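Local coordinates for protein LbaCas13a H328A (C2c2) (PDB 5WLH) that binds pre-crRNA and, as a CRISPR-Cas13a nuclease, probably uses it as the guide for cutting RNA, at residues D176-I181 with K201-A206; I182-K187 with A359-K364; E369-Q374 with K414-L419. One frame throughout, in Å; residues are numbered along the deposited sequence.

Contact 1: D176-I181 with K201-A206; sequences DIIDRI and KLLMNA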
loop_
_atom_site.group_PDB
_atom_site.type_symbol
_atom_site.label_atom_id
_atom_site.label_comp_id
_atom_site.label_asym_id
_atom_site.label_seq_id
_atom_site.Cartn_x
_atom_site.Cartn_y
_atom_site.Cartn_z
ATOM N N ASP A 176 34.211 5.915 -29.338
ATOM C CA ASP A 176 33.043 5.141 -28.929
ATOM C C ASP A 176 33.266 4.477 -27.576
ATOM O O ASP A 176 32.332 4.358 -26.775
ATOM C CB ASP A 176 32.700 4.095 -29.990
ATOM C CG ASP A 176 31.383 3.385 -29.708
ATOM O OD1 ASP A 176 30.331 4.062 -29.648
ATOM O OD2 ASP A 176 31.401 2.149 -29.538
ATOM N N ILE A 177 34.492 4.030 -27.306
ATOM C CA ILE A 177 34.821 3.542 -25.972
ATOM C C ILE A 177 34.629 4.651 -24.945
ATOM O O ILE A 177 34.068 4.429 -23.864
ATOM C CB ILE A 177 36.256 2.992 -25.947
ATOM C CG1 ILE A 177 36.339 1.680 -26.734
ATOM C CG2 ILE A 177 36.731 2.807 -24.516
ATOM C CD1 ILE A 177 37.738 1.328 -27.173
ATOM N N ILE A 178 35.080 5.863 -25.272
ATOM C CA ILE A 178 34.909 6.995 -24.365
ATOM C C ILE A 178 33.427 7.291 -24.163
ATOM O O ILE A 178 32.959 7.481 -23.032
ATOM C CB ILE A 178 35.673 8.219 -24.902
ATOM C CG1 ILE A 178 37.179 8.011 -24.721
ATOM C CG2 ILE A 178 35.196 9.494 -24.214
ATOM C CD1 ILE A 178 38.051 8.951 -25.529
ATOM N N ASP A 179 32.662 7.316 -25.258
ATOM C CA ASP A 179 31.229 7.564 -25.153
ATOM C C ASP A 179 30.543 6.504 -24.303
ATOM O O ASP A 179 29.661 6.820 -23.498
ATOM C CB ASP A 179 30.601 7.621 -26.542
ATOM C CG ASP A 179 30.823 8.951 -27.222
ATOM O OD1 ASP A 179 31.407 9.847 -26.581
ATOM O OD2 ASP A 179 30.404 9.107 -28.390
ATOM N N ARG A 180 30.938 5.239 -24.463
ATOM C CA ARG A 180 30.319 4.170 -23.685
ATOM C C ARG A 180 30.684 4.275 -22.212
ATOM O O ARG A 180 29.830 4.072 -21.340
ATOM C CB ARG A 180 30.735 2.811 -24.249
ATOM C CG ARG A 180 29.873 2.366 -25.414
ATOM C CD ARG A 180 30.568 1.343 -26.302
ATOM N NE ARG A 180 29.829 1.187 -27.550
ATOM C CZ ARG A 180 28.836 0.323 -27.719
ATOM N NH1 ARG A 180 28.480 -0.477 -26.722
ATOM N NH2 ARG A 180 28.202 0.256 -28.881
ATOM N N ILE A 181 31.947 4.590 -21.919
ATOM C CA ILE A 181 32.414 4.672 -20.538
ATOM C C ILE A 181 31.724 5.810 -19.802
ATOM O O ILE A 181 31.365 5.683 -18.622
ATOM C CB ILE A 181 33.941 4.841 -20.511
ATOM C CG1 ILE A 181 34.627 3.510 -20.806
ATOM C CG2 ILE A 181 34.394 5.384 -19.178
ATOM C CD1 ILE A 181 36.114 3.557 -20.628
ATOM N N LYS A 201 35.964 15.915 -23.856
ATOM C CA LYS A 201 37.025 16.686 -24.498
ATOM C C LYS A 201 38.375 16.364 -23.879
ATOM O O LYS A 201 39.371 16.180 -24.589
ATOM C CB LYS A 201 36.717 18.176 -24.365
ATOM C CG LYS A 201 37.742 19.134 -24.952
ATOM C CD LYS A 201 37.061 20.488 -25.238
ATOM C CE LYS A 201 38.042 21.529 -25.783
ATOM N NZ LYS A 201 37.401 22.885 -25.891
ATOM N N LEU A 202 38.410 16.274 -22.551
ATOM C CA LEU A 202 39.628 15.899 -21.848
ATOM C C LEU A 202 40.099 14.507 -22.252
ATOM O O LEU A 202 41.292 14.299 -22.502
ATOM C CB LEU A 202 39.375 15.964 -20.346
ATOM C CG LEU A 202 40.398 15.328 -19.417
ATOM C CD1 LEU A 202 41.639 16.137 -19.453
ATOM C CD2 LEU A 202 39.841 15.284 -17.999
ATOM N N LEU A 203 39.179 13.543 -22.329
ATOM C CA LEU A 203 39.576 12.176 -22.665
ATOM C C LEU A 203 40.040 12.068 -24.111
ATOM O O LEU A 203 40.953 11.294 -24.421
ATOM C CB LEU A 203 38.418 11.213 -22.412
ATOM C CG LEU A 203 38.139 10.982 -20.927
ATOM C CD1 LEU A 203 36.807 10.265 -20.746
ATOM C CD2 LEU A 203 39.284 10.180 -20.318
ATOM N N MET A 204 39.403 12.809 -25.018
ATOM C CA MET A 204 39.863 12.793 -26.406
ATOM C C MET A 204 41.252 13.403 -26.529
ATOM O O MET A 204 42.099 12.888 -27.274
ATOM C CB MET A 204 38.858 13.512 -27.305
ATOM C CG MET A 204 37.496 12.803 -27.392
ATOM S SD MET A 204 37.476 11.269 -28.349
ATOM C CE MET A 204 37.505 11.913 -30.032
ATOM N N ASN A 205 41.508 14.496 -25.804
ATOM C CA ASN A 205 42.850 15.061 -25.769
ATOM C C ASN A 205 43.834 14.094 -25.120
ATOM O O ASN A 205 44.976 13.956 -25.579
ATOM C CB ASN A 205 42.848 16.401 -25.026
ATOM C CG ASN A 205 42.010 17.472 -25.737
ATOM O OD1 ASN A 205 41.677 17.330 -26.915
ATOM N ND2 ASN A 205 41.661 18.542 -25.013
ATOM N N ALA A 206 43.411 13.414 -24.048
ATOM C CA ALA A 206 44.308 12.485 -23.366
ATOM C C ALA A 206 44.758 11.367 -24.292
ATOM O O ALA A 206 45.917 10.938 -24.246
ATOM C CB ALA A 206 43.627 11.894 -22.133
#
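Ile178 drives its side chain across to Leu203 and Met204 and alone carries its helix's side of the packing. Its two branches share the work. With CG1 anti to the carbonyl carbon (chi1 -73°) and CD1 stretched out beyond it, the long branch comes in over the root of Leu203, where Ile178 CD1 lies 3.9 Å from Leu203 CB. The short branch runs along Leu203 instead, and Ile178 CG2 meets Leu203 CD1, also at 3.9 Å. The two side chains thus slide past each other pointing in opposite senses, CD1 of Ile178 beside the base of Leu203, and Leu203 CD1 beside the CG2 methyl. Met204 meets the long branch from another direction: its CA-CB bond is not aimed at the facing helix, but the chain bends at both chi2 and chi3, which brings SD to 3.7 Å from Ile178 CD1. Isoleucine suits the central place because it offers a methyl, CG2, and a longer arm ending in CD1, so one residue can touch two neighbours; the flexible thioether suits a position that must be reached by curling. Cutting Ile178 back to an alanine here removes both branches and is likely to leave a gap beside Leu203 and the Met204 sulfur without its methyl partner on this helix. Met204 also touches Leu209 and Tyr211, while Asp179 forms a salt bridge to Lys200 of helix 193-206. All three touching residues are buried. This is apolar packing between two helices consecutive in sequence, 175-185 and 193-206, joined by a short connection in the helix-rich N-terminal part of the chain.

Contact 2: I182-K187 with A359-K364; sequences IAKYLK and AERIRK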
loop_
_atom_site.group_PDB
_atom_site.type_symbol
_atom_site.label_atom_id
_atom_site.label_comp_id
_atom_site.label_asym_id
_atom_site.label_seq_id
_atom_site.Cartn_x
_atom_site.Cartn_y
_atom_site.Cartn_z
ATOM N N ILE A 182 31.550 6.947 -20.475
ATOM C CA ILE A 182 30.917 8.097 -19.839
ATOM C C ILE A 182 29.469 7.780 -19.493
ATOM O O ILE A 182 29.022 7.991 -18.362
ATOM C CB ILE A 182 31.025 9.331 -20.754
ATOM C CG1 ILE A 182 32.467 9.830 -20.782
ATOM C CG2 ILE A 182 30.069 10.415 -20.299
ATOM C CD1 ILE A 182 32.686 10.999 -21.733
ATOM N N ALA A 183 28.716 7.253 -20.459
ATOM C CA ALA A 183 27.304 6.995 -20.224
ATOM C C ALA A 183 27.093 5.887 -19.202
ATOM O O ALA A 183 26.097 5.908 -18.470
ATOM C CB ALA A 183 26.613 6.639 -21.537
ATOM N N LYS A 184 28.015 4.925 -19.128
ATOM C CA LYS A 184 27.823 3.768 -18.263
ATOM C C LYS A 184 28.413 3.960 -16.870
ATOM O O LYS A 184 27.835 3.485 -15.887
ATOM C CB LYS A 184 28.432 2.519 -18.905
ATOM C CG LYS A 184 28.146 1.241 -18.138
ATOM C CD LYS A 184 28.725 0.024 -18.837
ATOM C CE LYS A 184 28.307 -0.023 -20.296
ATOM N NZ LYS A 184 28.214 -1.421 -20.809
ATOM N N TYR A 185 29.550 4.650 -16.753
ATOM C CA TYR A 185 30.283 4.683 -15.497
ATOM C C TYR A 185 30.424 6.059 -14.867
ATOM O O TYR A 185 30.871 6.141 -13.720
ATOM C CB TYR A 185 31.685 4.085 -15.687
ATOM C CG TYR A 185 31.662 2.635 -16.113
ATOM C CD1 TYR A 185 31.155 1.653 -15.272
ATOM C CD2 TYR A 185 32.136 2.248 -17.361
ATOM C CE1 TYR A 185 31.126 0.324 -15.657
ATOM C CE2 TYR A 185 32.113 0.920 -17.756
ATOM C CZ TYR A 185 31.607 -0.038 -16.900
ATOM O OH TYR A 185 31.582 -1.359 -17.287
ATOM N N LEU A 186 30.061 7.138 -15.554
ATOM C CA LEU A 186 30.310 8.458 -14.986
ATOM C C LEU A 186 29.514 8.670 -13.706
ATOM O O LEU A 186 28.307 8.405 -13.658
ATOM C CB LEU A 186 29.970 9.554 -15.991
ATOM C CG LEU A 186 30.236 10.964 -15.474
ATOM C CD1 LEU A 186 31.694 11.130 -15.059
ATOM C CD2 LEU A 186 29.838 11.971 -16.535
ATOM N N LYS A 187 30.198 9.180 -12.677
ATOM C CA LYS A 187 29.558 9.529 -11.415
ATOM C C LYS A 187 28.324 10.395 -11.642
ATOM O O LYS A 187 28.337 11.326 -12.450
ATOM C CB LYS A 187 30.555 10.263 -10.513
ATOM C CG LYS A 187 30.632 9.714 -9.113
ATOM C CD LYS A 187 31.663 10.446 -8.287
ATOM C CE LYS A 187 31.052 11.594 -7.528
ATOM N NZ LYS A 187 30.139 11.135 -6.452
ATOM N N ALA A 359 24.083 1.809 -26.683
ATOM C CA ALA A 359 23.751 2.836 -27.662
ATOM C C ALA A 359 22.391 3.465 -27.383
ATOM O O ALA A 359 22.189 4.648 -27.674
ATOM C CB ALA A 359 23.784 2.252 -29.073
ATOM N N GLU A 360 21.444 2.694 -26.840
ATOM C CA GLU A 360 20.145 3.265 -26.508
ATOM C C GLU A 360 20.236 4.180 -25.295
ATOM O O GLU A 360 19.496 5.165 -25.211
ATOM C CB GLU A 360 19.122 2.154 -26.263
ATOM C CG GLU A 360 17.668 2.633 -26.204
ATOM C CD GLU A 360 17.309 3.599 -27.329
ATOM O OE1 GLU A 360 16.915 4.746 -27.033
ATOM O OE2 GLU A 360 17.415 3.211 -28.512
ATOM N N ARG A 361 21.133 3.877 -24.352
ATOM C CA ARG A 361 21.338 4.764 -23.212
ATOM C C ARG A 361 21.970 6.081 -23.645
ATOM O O ARG A 361 21.636 7.144 -23.108
ATOM C CB ARG A 361 22.203 4.071 -22.159
ATOM C CG ARG A 361 22.578 4.948 -20.974
ATOM C CD ARG A 361 22.817 4.115 -19.720
ATOM N NE ARG A 361 24.053 3.339 -19.805
ATOM C CZ ARG A 361 24.110 2.027 -20.019
ATOM N NH1 ARG A 361 22.997 1.322 -20.166
ATOM N NH2 ARG A 361 25.286 1.419 -20.084
ATOM N N ILE A 362 22.895 6.029 -24.604
ATOM C CA ILE A 362 23.447 7.252 -25.180
ATOM C C ILE A 362 22.338 8.080 -25.813
ATOM O O ILE A 362 22.201 9.280 -25.552
ATOM C CB ILE A 362 24.537 6.909 -26.208
ATOM C CG1 ILE A 362 25.704 6.208 -25.519
ATOM C CG2 ILE A 362 25.005 8.168 -26.934
ATOM C CD1 ILE A 362 26.718 7.163 -24.976
ATOM N N ARG A 363 21.526 7.440 -26.652
ATOM C CA ARG A 363 20.455 8.147 -27.340
ATOM C C ARG A 363 19.441 8.710 -26.350
ATOM O O ARG A 363 18.916 9.813 -26.546
ATOM C CB ARG A 363 19.777 7.202 -28.328
ATOM C CG ARG A 363 18.599 7.796 -29.057
ATOM C CD ARG A 363 18.181 6.894 -30.204
ATOM N NE ARG A 363 17.012 7.413 -30.906
ATOM C CZ ARG A 363 15.759 7.082 -30.610
ATOM N NH1 ARG A 363 15.510 6.231 -29.621
ATOM N NH2 ARG A 363 14.759 7.600 -31.303
ATOM N N LYS A 364 19.144 7.965 -25.285
ATOM C CA LYS A 364 18.215 8.487 -24.287
ATOM C C LYS A 364 18.785 9.720 -23.600
ATOM O O LYS A 364 18.059 10.690 -23.342
ATOM C CB LYS A 364 17.877 7.409 -23.258
ATOM C CG LYS A 364 16.963 7.921 -22.151
ATOM C CD LYS A 364 16.979 7.011 -20.931
ATOM C CE LYS A 364 16.109 5.797 -21.159
ATOM N NZ LYS A 364 15.781 5.093 -19.884
#
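Ala183 and Ile362 bring their backbones closest, with CA atoms 6.3 Å apart, where the last turn of helix 175-185 meets the start of the long helix 357-388, shortly before Leu186 leaves helical geometry. Such proximity needs a small residue, and alanine supplies it. Its CB is touched by Ile362 CD1 at 3.5 Å, tighter than usual for two carbons. The isoleucine's CA-CB bond does not aim at its neighbour; the long branch is turned in at chi2 (-87°), which delivers CD1 to the alanine methyl. This is helix-to-helix packing between elements far apart in sequence, made at the surface: an apolar touch by Ile362 and, beside it, the long charged chain of Arg361. That chain crosses Lys184 at about a right angle. Its guanidinium meets the lysine edge-on; Arg361 NH2 lies close to Lys184 CB and CG, and the bend at chi3 (-51°) curls the lysine back, putting Lys184 CE 3.4 Å from Arg361 NH2. The two charged ends, Lys184 NZ and Arg361 NH2, are 4.1 Å apart, yet Asp358 forms a salt bridge to each and probably offsets their mutual repulsion. Near the plane of the same guanidinium lies the carbonyl of Ala183, with Arg361 NE 3.5 Å from Ala183 O; a positive group beside the C-terminal turn of a helix is likely to be electrostatically welcome. Lys184 CG in turn sits 3.8 Å above the Tyr185 ring plane, over its centre, and that tyrosine packs on helix 83-96 through Leu88, Ser89 and Val92.

Contact 3: E369-Q374 with K414-L419; sequences ELYRNQ and KIYANL. With nucleotides of chain B.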
loop_
_atom_site.group_PDB
_atom_site.type_symbol
_atom_site.label_atom_id
_atom_site.label_comp_id
_atom_site.label_asym_id
_atom_site.label_seq_id
_atom_site.Cartn_x
_atom_site.Cartn_y
_atom_site.Cartn_z
ATOM N N GLU A 369 18.656 15.622 -22.935
ATOM C CA GLU A 369 19.230 16.957 -23.072
ATOM C C GLU A 369 18.455 17.788 -24.087
ATOM O O GLU A 369 18.321 19.001 -23.907
ATOM C CB GLU A 369 20.718 16.874 -23.438
ATOM C CG GLU A 369 21.508 18.142 -23.063
ATOM C CD GLU A 369 21.171 18.693 -21.664
ATOM O OE1 GLU A 369 20.900 19.917 -21.551
ATOM O OE2 GLU A 369 21.182 17.912 -20.684
ATOM N N LEU A 370 17.899 17.151 -25.122
ATOM C CA LEU A 370 17.041 17.856 -26.071
ATOM C C LEU A 370 15.792 18.399 -25.392
ATOM O O LEU A 370 15.406 19.557 -25.603
ATOM C CB LEU A 370 16.643 16.928 -27.209
ATOM C CG LEU A 370 17.733 16.635 -28.248
ATOM C CD1 LEU A 370 17.272 15.541 -29.178
ATOM C CD2 LEU A 370 18.033 17.913 -29.025
ATOM N N TYR A 371 15.113 17.555 -24.611
ATOM C CA TYR A 371 13.957 18.025 -23.844
ATOM C C TYR A 371 14.336 19.206 -22.972
ATOM O O TYR A 371 13.618 20.214 -22.919
ATOM C CB TYR A 371 13.431 16.911 -22.951
ATOM C CG TYR A 371 12.436 15.965 -23.544
ATOM C CD1 TYR A 371 11.113 16.351 -23.748
ATOM C CD2 TYR A 371 12.797 14.650 -23.824
ATOM C CE1 TYR A 371 10.181 15.460 -24.240
ATOM C CE2 TYR A 371 11.879 13.758 -24.320
ATOM C CZ TYR A 371 10.576 14.158 -24.517
ATOM O OH TYR A 371 9.665 13.264 -25.026
ATOM N N ARG A 372 15.448 19.078 -22.241
ATOM C CA ARG A 372 15.831 20.119 -21.287
ATOM C C ARG A 372 16.110 21.431 -22.000
ATOM O O ARG A 372 15.639 22.491 -21.578
ATOM C CB ARG A 372 17.053 19.698 -20.479
ATOM C CG ARG A 372 17.526 20.773 -19.478
ATOM C CD ARG A 372 18.727 20.291 -18.695
ATOM N NE ARG A 372 19.265 21.315 -17.809
ATOM C CZ ARG A 372 20.168 22.223 -18.165
ATOM N NH1 ARG A 372 20.644 22.245 -19.410
ATOM N NH2 ARG A 372 20.592 23.111 -17.277
ATOM N N ASN A 373 16.882 21.374 -23.090
ATOM C CA ASN A 373 17.153 22.581 -23.864
ATOM C C ASN A 373 15.867 23.247 -24.318
ATOM O O ASN A 373 15.721 24.469 -24.205
ATOM C CB ASN A 373 18.032 22.240 -25.067
ATOM C CG ASN A 373 19.421 21.846 -24.657
ATOM O OD1 ASN A 373 19.874 22.194 -23.565
ATOM N ND2 ASN A 373 20.111 21.113 -25.522
ATOM N N GLN A 374 14.928 22.465 -24.863
ATOM C CA GLN A 374 13.660 23.035 -25.304
ATOM C C GLN A 374 12.853 23.552 -24.116
ATOM O O GLN A 374 12.252 24.630 -24.186
ATOM C CB GLN A 374 12.868 21.995 -26.110
ATOM C CG GLN A 374 11.583 22.540 -26.716
ATOM C CD GLN A 374 11.837 23.701 -27.650
ATOM O OE1 GLN A 374 12.500 23.544 -28.672
ATOM N NE2 GLN A 374 11.337 24.886 -27.287
ATOM N N LYS A 414 9.509 16.585 -14.876
ATOM C CA LYS A 414 8.999 15.328 -14.336
ATOM C C LYS A 414 8.803 14.285 -15.422
ATOM O O LYS A 414 9.002 13.093 -15.171
ATOM C CB LYS A 414 7.665 15.541 -13.615
ATOM C CG LYS A 414 7.778 16.101 -12.204
ATOM C CD LYS A 414 6.432 15.988 -11.478
ATOM C CE LYS A 414 5.435 17.035 -12.023
ATOM N NZ LYS A 414 4.134 16.951 -11.309
ATOM N N ILE A 415 8.417 14.710 -16.621
ATOM C CA ILE A 415 8.176 13.765 -17.707
ATOM C C ILE A 415 9.487 13.238 -18.285
ATOM O O ILE A 415 9.647 12.025 -18.472
ATOM C CB ILE A 415 7.302 14.416 -18.789
ATOM C CG1 ILE A 415 5.865 14.589 -18.281
ATOM C CG2 ILE A 415 7.335 13.582 -20.070
ATOM C CD1 ILE A 415 5.068 15.598 -19.080
ATOM N N TYR A 416 10.449 14.121 -18.594
ATOM C CA TYR A 416 11.632 13.613 -19.295
ATOM C C TYR A 416 12.730 13.140 -18.357
ATOM O O TYR A 416 13.506 12.260 -18.742
ATOM C CB TYR A 416 12.202 14.646 -20.286
ATOM C CG TYR A 416 12.916 15.827 -19.686
ATOM C CD1 TYR A 416 14.196 15.698 -19.163
ATOM C CD2 TYR A 416 12.323 17.079 -19.672
ATOM C CE1 TYR A 416 14.844 16.769 -18.603
ATOM C CE2 TYR A 416 12.976 18.168 -19.119
ATOM C CZ TYR A 416 14.237 17.999 -18.588
ATOM O OH TYR A 416 14.897 19.068 -18.027
ATOM N N ALA A 417 12.836 13.688 -17.140
ATOM C CA ALA A 417 13.776 13.096 -16.189
ATOM C C ALA A 417 13.392 11.655 -15.892
ATOM O O ALA A 417 14.261 10.812 -15.660
ATOM C CB ALA A 417 13.824 13.906 -14.890
ATOM N N ASN A 418 12.086 11.371 -15.904
ATOM C CA ASN A 418 11.541 10.033 -15.709
ATOM C C ASN A 418 11.935 9.064 -16.813
ATOM O O ASN A 418 11.932 7.849 -16.580
ATOM C CB ASN A 418 10.014 10.131 -15.657
ATOM C CG ASN A 418 9.377 9.082 -14.770
ATOM O OD1 ASN A 418 8.286 9.297 -14.226
ATOM N ND2 ASN A 418 10.039 7.937 -14.627
ATOM N N LEU A 419 12.295 9.574 -17.995
ATOM C CA LEU A 419 12.087 8.871 -19.255
ATOM C C LEU A 419 12.617 7.444 -19.251
ATOM O O LEU A 419 13.828 7.231 -19.154
ATOM C CB LEU A 419 12.727 9.643 -20.410
ATOM C CG LEU A 419 12.101 9.230 -21.738
ATOM C CD1 LEU A 419 10.589 9.469 -21.703
ATOM C CD2 LEU A 419 12.745 9.951 -22.919
ATOM P P G B 19 23.453 25.958 -13.984
ATOM O OP1 G B 19 24.737 26.341 -13.381
ATOM O OP2 G B 19 23.356 24.876 -14.984
ATOM O "O5'" G B 19 22.554 25.528 -12.738
ATOM C "C5'" G B 19 22.450 26.348 -11.590
ATOM C "C4'" G B 19 21.324 25.855 -10.722
ATOM O "O4'" G B 19 20.119 25.818 -11.521
ATOM C "C3'" G B 19 21.481 24.434 -10.207
ATOM O "O3'" G B 19 22.199 24.404 -8.988
ATOM C "C2'" G B 19 20.039 23.978 -10.033
ATOM O "O2'" G B 19 19.530 24.522 -8.830
ATOM C "C1'" G B 19 19.355 24.685 -11.196
ATOM N N9 G B 19 19.242 23.854 -12.406
ATOM C C8 G B 19 19.934 23.977 -13.592
ATOM N N7 G B 19 19.554 23.118 -14.491
ATOM C C5 G B 19 18.549 22.388 -13.861
ATOM C C6 G B 19 17.747 21.309 -14.322
ATOM O O6 G B 19 17.783 20.763 -15.429
ATOM N N1 G B 19 16.841 20.877 -13.341
ATOM C C2 G B 19 16.727 21.420 -12.083
ATOM N N2 G B 19 15.803 20.895 -11.255
ATOM N N3 G B 19 17.467 22.422 -11.651
ATOM C C4 G B 19 18.343 22.846 -12.579
ATOM P P A B 20 23.248 23.239 -8.687
ATOM O OP1 A B 20 23.623 23.345 -7.261
ATOM O OP2 A B 20 24.228 23.249 -9.799
ATOM O "O5'" A B 20 22.404 21.904 -8.824
ATOM C "C5'" A B 20 21.428 21.562 -7.857
ATOM C "C4'" A B 20 20.602 20.397 -8.330
ATOM O "O4'" A B 20 19.839 20.776 -9.500
ATOM C "C3'" A B 20 21.382 19.191 -8.800
ATOM O "O3'" A B 20 21.886 18.416 -7.738
ATOM C "C2'" A B 20 20.359 18.475 -9.669
ATOM O "O2'" A B 20 19.380 17.830 -8.863
ATOM C "C1'" A B 20 19.700 19.665 -10.361
ATOM N N9 A B 20 20.386 19.980 -11.629
ATOM C C8 A B 20 21.359 20.925 -11.861
ATOM N N7 A B 20 21.785 20.940 -13.102
ATOM C C5 A B 20 21.038 19.948 -13.725
ATOM C C6 A B 20 21.009 19.457 -15.039
ATOM N N6 A B 20 21.769 19.917 -16.027
ATOM N N1 A B 20 20.157 18.458 -15.317
ATOM C C2 A B 20 19.382 17.976 -14.337
ATOM N N3 A B 20 19.327 18.346 -13.062
ATOM C C4 A B 20 20.183 19.346 -12.825
ATOM P P C B 10 4.530 16.571 -7.734
ATOM O OP1 C B 10 3.765 17.533 -8.589
ATOM O OP2 C B 10 5.977 16.248 -7.937
ATOM O "O5'" C B 10 4.520 17.100 -6.233
ATOM C "C5'" C B 10 3.314 17.379 -5.540
ATOM C "C4'" C B 10 3.550 17.376 -4.050
ATOM O "O4'" C B 10 4.081 16.087 -3.657
ATOM C "C3'" C B 10 4.589 18.366 -3.535
ATOM O "O3'" C B 10 4.039 19.656 -3.352
ATOM C "C2'" C B 10 5.049 17.707 -2.237
ATOM O "O2'" C B 10 4.055 17.860 -1.227
ATOM C "C1'" C B 10 5.043 16.243 -2.644
ATOM N N1 C B 10 6.353 15.792 -3.161
ATOM C C2 C B 10 7.333 15.487 -2.214
ATOM O O2 C B 10 7.072 15.622 -0.995
ATOM N N3 C B 10 8.530 15.047 -2.646
ATOM C C4 C B 10 8.759 14.926 -3.958
ATOM N N4 C B 10 9.958 14.484 -4.343
ATOM C C5 C B 10 7.773 15.235 -4.950
ATOM C C6 C B 10 6.589 15.670 -4.514
#
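Tyr371 and Tyr416 pack by mutual CH-pi contact, each setting its CB over a face of the other's ring. Tyr371 CB stands 3.8 Å from the centroid of the Tyr416 ring, and the reverse pair matches it. The rings are nearly parallel, 11° between planes, but slid so far apart, with 5.6 Å between centroids, that they barely overlap. In Tyr416, chi1 of 73° tucks CG between the backbone N and the carbonyl carbon, a rotamer rare in helices, and it lays the ring alongside Tyr371. Tyr371 instead holds CG beside its backbone N, and Leu419 CD2 approaches its ring obliquely. The flat ring suits both sites because it offers a face to the other's CB; in Tyr371 the hydroxyl is used as well, bonding to the carbonyl of Lys426. Tyr416 OH lies 3.3 Å from Arg372 CB. This tyrosine pair between helices 357-388 and 398-417 lies beside an RNA-binding surface, where Arg372 reads the Hoogsteen edge of a guanine by a bidentate grip. Fully extended from CG to NE, Arg372 gives NE to O6 of G19 of chain B at 2.9 Å, while its NH2 meets N7 of the same base in an almost straight bond (178°). The remaining nitrogen, Arg372 NH1, forms a salt bridge to Glu369 OE1 at 3.2 Å through the syn lone pair, which helps fix the guanidinium's rotation. N6 of A20 of chain B lies over one guanidinium face. Lys414, bent at chi3, hydrogen-bonds through NZ to OP1 of C10 of chain B at 2.8 Å and also forms a salt bridge to Asp439.

Overall arrangement
The three contacts form a chain of helix packings on one side of the protein's centre. Contacts 1 and 2 share helix 175-185 and lie about 12 Å apart between centres; their segments alternate along the sequence, and Asp179 O packs on Ile362 CD1 where they meet. Contacts 2 and 3 share the long helix 357-388, with centres about 15 Å apart, and a probable hydrogen bond from Lys364 NZ to Leu419 O links them. Contact 3 follows both in sequence. Contact 1 is about 15 Å from the RNA at its nearest atom, contact 2 about 9 Å, and contact 3 touches it, so the shared helices tie an outlying helical part to the surface that holds the crRNA.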